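Local atomic coordinates of putatuve endo-xylanase (Clostridium stercorarium, PDB entry 1O8P), a protein that probably binds xylan and cellulose chains as a family 6 carbohydrate-binding module, a calcium-bearing beta-sandwich that forms part of a putative endo-xylanase. Residues Q30-Y34 / G51-G55; I57-T63 / V132-P138. All coordinates share one frame; numbering follows the deposited sequence.

Interaction 1 (Q30-Y34 / G51-G55); sequences QAEDY and GSAIG. With CA (calcium ion), chain B.
Glu32 and Ser52 meet across a shared calcium ion. Gln30 OE1 and Ser52 O each bind the metal at 2.4 Å, whereas the Glu32 carboxylate grips it with both oxygens, unevenly, OE1 at 2.6 Å and OE2 at 2.9 Å. Two successive bends bring that carboxylate to the ion: CG sits between the backbone N and the carbonyl carbon (chi1 69°), and the chain folds again at chi2. A metal-bound water accepts a hydrogen bond from Ser52 N, and Asp142 completes the protein ligands. Apolar packing centres on Ile54. Its CG2 lies against Glu32 CA at 3.5 Å and reaches the Tyr34 ring at the edge, 3.9 Å from CE2, while its CD1 touches the methyl of Ala31, 3.8 Å from CB. Within 30-34 a type I turn, closed by the bond from Asp33 N to Gln30 O, carries Gln30 and Glu32 to the same ion. No direct hydrogen bond joins the two segments; Glu32 OE1 and Ser52 O, 3.4 Å apart, are two acceptors brought together by the calcium. The cation probably offsets the repulsion between the carboxylate and carbonyl oxygens, consistent with a structural calcium that pins the loop to the strand.

Interaction 2 (I57-T63 / V132-P138); sequences IENGYST and VLVFSGP
Phe135 projects from its strand into the bend formed by 57-63, and its side chain meets that segment at almost every atom. Phe135 CB lies 3.5 Å from Ile57 CG2, and the same methyl also covers CG. With CG anti to the carbonyl carbon (chi1 -60°), the ring swings toward Ile57. Farther out, CD2 of Phe135 comes within 3.5 Å of Tyr61 O, and its CE2 meets Thr63 OG1 at the ring edge, 3.6 Å away. Ile57 CD1 sits over one face of the Phe135 ring in a CH-pi contact, 3.9 Å from the centroid and 13° off the normal; the carbonyl carbon of Leu133 lies on the opposite face, and Ile89 of strand 87-93 also packs against this side chain. The hydroxyl of Thr63 is itself hydrogen-bonded to Tyr65.

The backbones pair beside this ring. Thr63 and Leu133 form an antiparallel hydrogen-bonded pair with bonds in both directions, and Ser62 faces Val134 in the neighbouring non-hydrogen-bonded pair. Phe135 N then gives a nearly straight bond (174°) to Tyr61 O. Phe135 O in turn accepts a hydrogen bond from Gly60 N at 2.9 Å, and this last link ties a type II turn, Glu58 to Tyr61, to the strand. Beyond it, Asn59 OD1 packs against Ser136 CA and Pro138 CA approaches Ile57 O at 3.3 Å.

The antiparallel pairing of strands 62-69 and 128-135 thus runs on into the turn 58-61, as part of one sheet of the beta-sandwich, with the Phe135 ring buried beside it.

From the N terminus, the chain first reaches 30-34, runs through strands 36-38 and 43-46, and returns at 51-55, where interaction 1 closes a short loop of 16 intervening residues. Only then does 57-63 open interaction 2, whose partner 132-138 follows 68 residues later, so the two loops lie in series and neither encloses nor crosses the other. Interaction 1 joins the calcium loop to strand 52-55, and interaction 2 ties strand 62-69 to strand 128-135. They meet in space: Tyr34 CD2 packs 3.8 Å from Thr63 CG2, and Ile54 CD1 lies 4.1 Å from Phe135 CZ, linking the metal-site region to the larger sheet.

Interaction 1 (Q30-Y34 / G51-G55)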
loop_
_atom_site.group_PDB
_atom_site.type_symbol
_atom_site.label_atom_id
_atom_site.label_comp_id
_atom_site.label_asym_id
_atom_site.label_seq_id
_atom_site.Cartn_x
_atom_site.Cartn_y
_atom_site.Cartn_z
ATOM N N GLN A 30 7.240 1.451 -3.737
ATOM C CA GLN A 30 6.945 0.324 -4.606
ATOM C C GLN A 30 6.420 -0.753 -3.686
ATOM O O GLN A 30 7.066 -1.084 -2.702
ATOM C CB GLN A 30 8.182 -0.115 -5.429
ATOM C CG GLN A 30 8.696 0.958 -6.417
ATOM C CD GLN A 30 7.612 1.408 -7.417
ATOM O OE1 GLN A 30 6.725 0.615 -7.788
ATOM N NE2 GLN A 30 7.662 2.671 -7.835
ATOM N N ALA A 31 5.233 -1.277 -3.979
ATOM C CA ALA A 31 4.573 -2.186 -3.059
ATOM C C ALA A 31 5.351 -3.508 -2.929
ATOM O O ALA A 31 5.262 -4.209 -1.890
ATOM C CB ALA A 31 3.134 -2.422 -3.503
ATOM N N GLU A 32 6.088 -3.868 -3.982
ATOM C CA GLU A 32 6.982 -5.027 -3.909
ATOM C C GLU A 32 8.197 -4.793 -2.966
ATOM O O GLU A 32 8.910 -5.728 -2.649
ATOM C CB GLU A 32 7.447 -5.491 -5.316
ATOM C CG GLU A 32 8.397 -4.553 -6.055
ATOM C CD GLU A 32 7.673 -3.440 -6.790
ATOM O OE1 GLU A 32 6.529 -3.090 -6.414
ATOM O OE2 GLU A 32 8.248 -2.878 -7.742
ATOM N N ASP A 33 8.417 -3.560 -2.506
ATOM C CA ASP A 33 9.563 -3.316 -1.607
ATOM C C ASP A 33 9.154 -3.393 -0.128
ATOM O O ASP A 33 9.440 -2.484 0.648
ATOM C CB ASP A 33 10.195 -1.957 -1.887
ATOM C CG ASP A 33 10.844 -1.863 -3.261
ATOM O OD1 ASP A 33 11.160 -2.873 -3.914
ATOM O OD2 ASP A 33 11.109 -0.759 -3.765
ATOM N N TYR A 34 8.456 -4.460 0.243
ATOM C CA TYR A 34 8.062 -4.667 1.615
ATOM C C TYR A 34 9.205 -5.321 2.411
ATOM O O TYR A 34 10.026 -6.076 1.858
ATOM C CB TYR A 34 6.773 -5.504 1.695
ATOM C CG TYR A 34 6.853 -6.829 0.969
ATOM C CD1 TYR A 34 7.422 -7.943 1.577
ATOM C CD2 TYR A 34 6.355 -6.967 -0.322
ATOM C CE1 TYR A 34 7.491 -9.159 0.918
ATOM C CE2 TYR A 34 6.419 -8.185 -1.007
ATOM C CZ TYR A 34 6.983 -9.277 -0.377
ATOM O OH TYR A 34 7.055 -10.486 -1.050
ATOM N N GLY A 51 8.311 -2.721 -14.665
ATOM C CA GLY A 51 7.848 -2.575 -13.287
ATOM C C GLY A 51 7.289 -3.867 -12.708
ATOM O O GLY A 51 7.332 -4.949 -13.350
ATOM N N SER A 52 6.809 -3.787 -11.480
ATOM C CA SER A 52 6.288 -4.961 -10.777
ATOM C C SER A 52 5.149 -4.590 -9.849
ATOM O O SER A 52 5.013 -3.432 -9.471
ATOM C CB SER A 52 7.381 -5.646 -9.940
ATOM O OG SER A 52 8.493 -6.032 -10.711
ATOM N N ALA A 53 4.345 -5.578 -9.461
ATOM C CA ALA A 53 3.263 -5.330 -8.543
ATOM C C ALA A 53 3.143 -6.544 -7.647
ATOM O O ALA A 53 3.512 -7.643 -8.014
ATOM C CB ALA A 53 1.966 -5.061 -9.297
ATOM N N ILE A 54 2.704 -6.345 -6.427
ATOM C CA ILE A 54 2.335 -7.506 -5.629
ATOM C C ILE A 54 0.935 -8.008 -6.060
ATOM O O ILE A 54 0.089 -7.218 -6.486
ATOM C CB ILE A 54 2.473 -7.197 -4.128
ATOM C CG1 ILE A 54 1.569 -5.997 -3.723
ATOM C CG2 ILE A 54 3.993 -6.932 -3.804
ATOM C CD1 ILE A 54 1.556 -5.635 -2.242
ATOM N N GLY A 55 0.723 -9.323 -5.929
ATOM C CA GLY A 55 -0.524 -10.003 -6.263
ATOM C C GLY A 55 -0.610 -11.359 -5.530
ATOM O O GLY A 55 0.208 -11.602 -4.631
HETATM CA CA CA B . 5.769 -1.526 -8.325
HETATM O O HOH W 1 7.599 -1.473 -9.962
#

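Interaction 2 (I57-T63 / V132-P138)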
loop_
_atom_site.group_PDB
_atom_site.type_symbol
_atom_site.label_atom_id
_atom_site.label_comp_id
_atom_site.label_asym_id
_atom_site.label_seq_id
_atom_site.Cartn_x
_atom_site.Cartn_y
_atom_site.Cartn_z
ATOM N N ILE A 57 -2.913 -12.016 -3.631
ATOM C CA ILE A 57 -3.324 -11.521 -2.306
ATOM C C ILE A 57 -4.709 -12.055 -1.921
ATOM O O ILE A 57 -5.574 -12.231 -2.772
ATOM C CB ILE A 57 -3.245 -9.960 -2.262
ATOM C CG1 ILE A 57 -1.788 -9.498 -2.035
ATOM C CG2 ILE A 57 -4.231 -9.340 -1.252
ATOM C CD1 ILE A 57 -1.561 -8.051 -2.412
ATOM N N GLU A 58 -4.886 -12.344 -0.641
ATOM C CA GLU A 58 -6.156 -12.803 -0.104
ATOM C C GLU A 58 -6.558 -11.982 1.114
ATOM O O GLU A 58 -5.735 -11.280 1.689
ATOM C CB GLU A 58 -6.032 -14.278 0.309
ATOM C CG GLU A 58 -5.773 -15.253 -0.837
ATOM C CD GLU A 58 -6.874 -15.330 -1.904
ATOM O OE1 GLU A 58 -8.040 -14.889 -1.691
ATOM O OE2 GLU A 58 -6.578 -15.872 -2.996
ATOM N N ASN A 59 -7.831 -12.081 1.511
ATOM C CA ASN A 59 -8.291 -11.591 2.817
ATOM C C ASN A 59 -7.345 -11.986 3.967
ATOM O O ASN A 59 -6.998 -13.165 4.129
ATOM C CB ASN A 59 -9.722 -12.106 3.115
ATOM C CG ASN A 59 -10.277 -11.524 4.374
ATOM O OD1 ASN A 59 -10.006 -10.382 4.659
ATOM N ND2 ASN A 59 -11.030 -12.302 5.152
ATOM N N GLY A 60 -6.946 -10.997 4.763
ATOM C CA GLY A 60 -6.063 -11.170 5.891
ATOM C C GLY A 60 -4.584 -11.003 5.576
ATOM O O GLY A 60 -3.762 -10.921 6.508
ATOM N N TYR A 61 -4.224 -10.965 4.290
ATOM C CA TYR A 61 -2.808 -10.678 3.901
ATOM C C TYR A 61 -2.388 -9.252 4.246
ATOM O O TYR A 61 -3.228 -8.379 4.441
ATOM C CB TYR A 61 -2.576 -10.859 2.410
ATOM C CG TYR A 61 -2.475 -12.278 1.929
ATOM C CD1 TYR A 61 -3.138 -13.324 2.585
ATOM C CD2 TYR A 61 -1.726 -12.568 0.778
ATOM C CE1 TYR A 61 -3.043 -14.647 2.120
ATOM C CE2 TYR A 61 -1.592 -13.873 0.301
ATOM C CZ TYR A 61 -2.253 -14.906 0.968
ATOM O OH TYR A 61 -2.153 -16.157 0.454
ATOM N N SER A 62 -1.081 -9.022 4.320
ATOM C CA SER A 62 -0.563 -7.757 4.761
ATOM C C SER A 62 0.891 -7.609 4.318
ATOM O O SER A 62 1.597 -8.611 4.128
ATOM C CB SER A 62 -0.688 -7.605 6.299
ATOM O OG SER A 62 0.261 -8.423 6.974
ATOM N N THR A 63 1.305 -6.358 4.096
ATOM C CA THR A 63 2.690 -6.039 3.795
ATOM C C THR A 63 3.095 -4.905 4.685
ATOM O O THR A 63 2.293 -4.021 4.994
ATOM C CB THR A 63 2.929 -5.721 2.296
ATOM O OG1 THR A 63 1.785 -5.084 1.761
ATOM C CG2 THR A 63 3.014 -6.967 1.464
ATOM N N VAL A 132 1.806 -0.515 7.494
ATOM C CA VAL A 132 1.243 -1.811 7.143
ATOM C C VAL A 132 0.009 -1.662 6.254
ATOM O O VAL A 132 -0.898 -0.923 6.582
ATOM C CB VAL A 132 0.907 -2.615 8.450
ATOM C CG1 VAL A 132 0.437 -4.028 8.121
ATOM C CG2 VAL A 132 2.154 -2.612 9.368
ATOM N N LEU A 133 -0.007 -2.371 5.120
ATOM C CA LEU A 133 -1.212 -2.502 4.268
ATOM C C LEU A 133 -1.884 -3.863 4.571
ATOM O O LEU A 133 -1.234 -4.894 4.493
ATOM C CB LEU A 133 -0.819 -2.425 2.779
ATOM C CG LEU A 133 0.008 -1.195 2.372
ATOM C CD1 LEU A 133 0.338 -1.278 0.858
ATOM C CD2 LEU A 133 -0.774 0.119 2.715
ATOM N N VAL A 134 -3.160 -3.839 4.949
ATOM C CA VAL A 134 -3.896 -5.027 5.280
ATOM C C VAL A 134 -5.000 -5.143 4.248
ATOM O O VAL A 134 -5.754 -4.202 4.027
ATOM C CB VAL A 134 -4.446 -5.007 6.756
ATOM C CG1 VAL A 134 -5.158 -6.333 7.097
ATOM C CG2 VAL A 134 -3.306 -4.684 7.769
ATOM N N PHE A 135 -5.064 -6.310 3.608
ATOM C CA PHE A 135 -5.932 -6.560 2.469
ATOM C C PHE A 135 -7.158 -7.435 2.822
ATOM O O PHE A 135 -7.023 -8.390 3.584
ATOM C CB PHE A 135 -5.112 -7.264 1.399
ATOM C CG PHE A 135 -3.927 -6.471 0.932
ATOM C CD1 PHE A 135 -4.091 -5.396 0.073
ATOM C CD2 PHE A 135 -2.662 -6.800 1.357
ATOM C CE1 PHE A 135 -2.996 -4.655 -0.371
ATOM C CE2 PHE A 135 -1.551 -6.073 0.941
ATOM C CZ PHE A 135 -1.724 -5.003 0.073
ATOM N N SER A 136 -8.329 -7.101 2.264
ATOM C CA SER A 136 -9.586 -7.810 2.573
ATOM C C SER A 136 -10.030 -8.713 1.422
ATOM O O SER A 136 -11.063 -9.393 1.457
ATOM C CB SER A 136 -10.692 -6.830 3.008
ATOM O OG SER A 136 -11.166 -6.090 1.910
ATOM N N GLY A 137 -9.201 -8.777 0.411
ATOM C CA GLY A 137 -9.544 -9.534 -0.764
ATOM C C GLY A 137 -8.474 -9.343 -1.822
ATOM O O GLY A 137 -7.528 -8.577 -1.637
ATOM N N PRO A 138 -8.602 -10.096 -2.909
ATOM C CA PRO A 138 -7.664 -10.024 -4.052
ATOM C C PRO A 138 -7.526 -8.599 -4.657
ATOM O O PRO A 138 -8.534 -7.926 -4.950
ATOM C CB PRO A 138 -8.274 -11.008 -5.074
ATOM C CG PRO A 138 -9.245 -11.904 -4.258
ATOM C CD PRO A 138 -9.651 -11.119 -3.070
#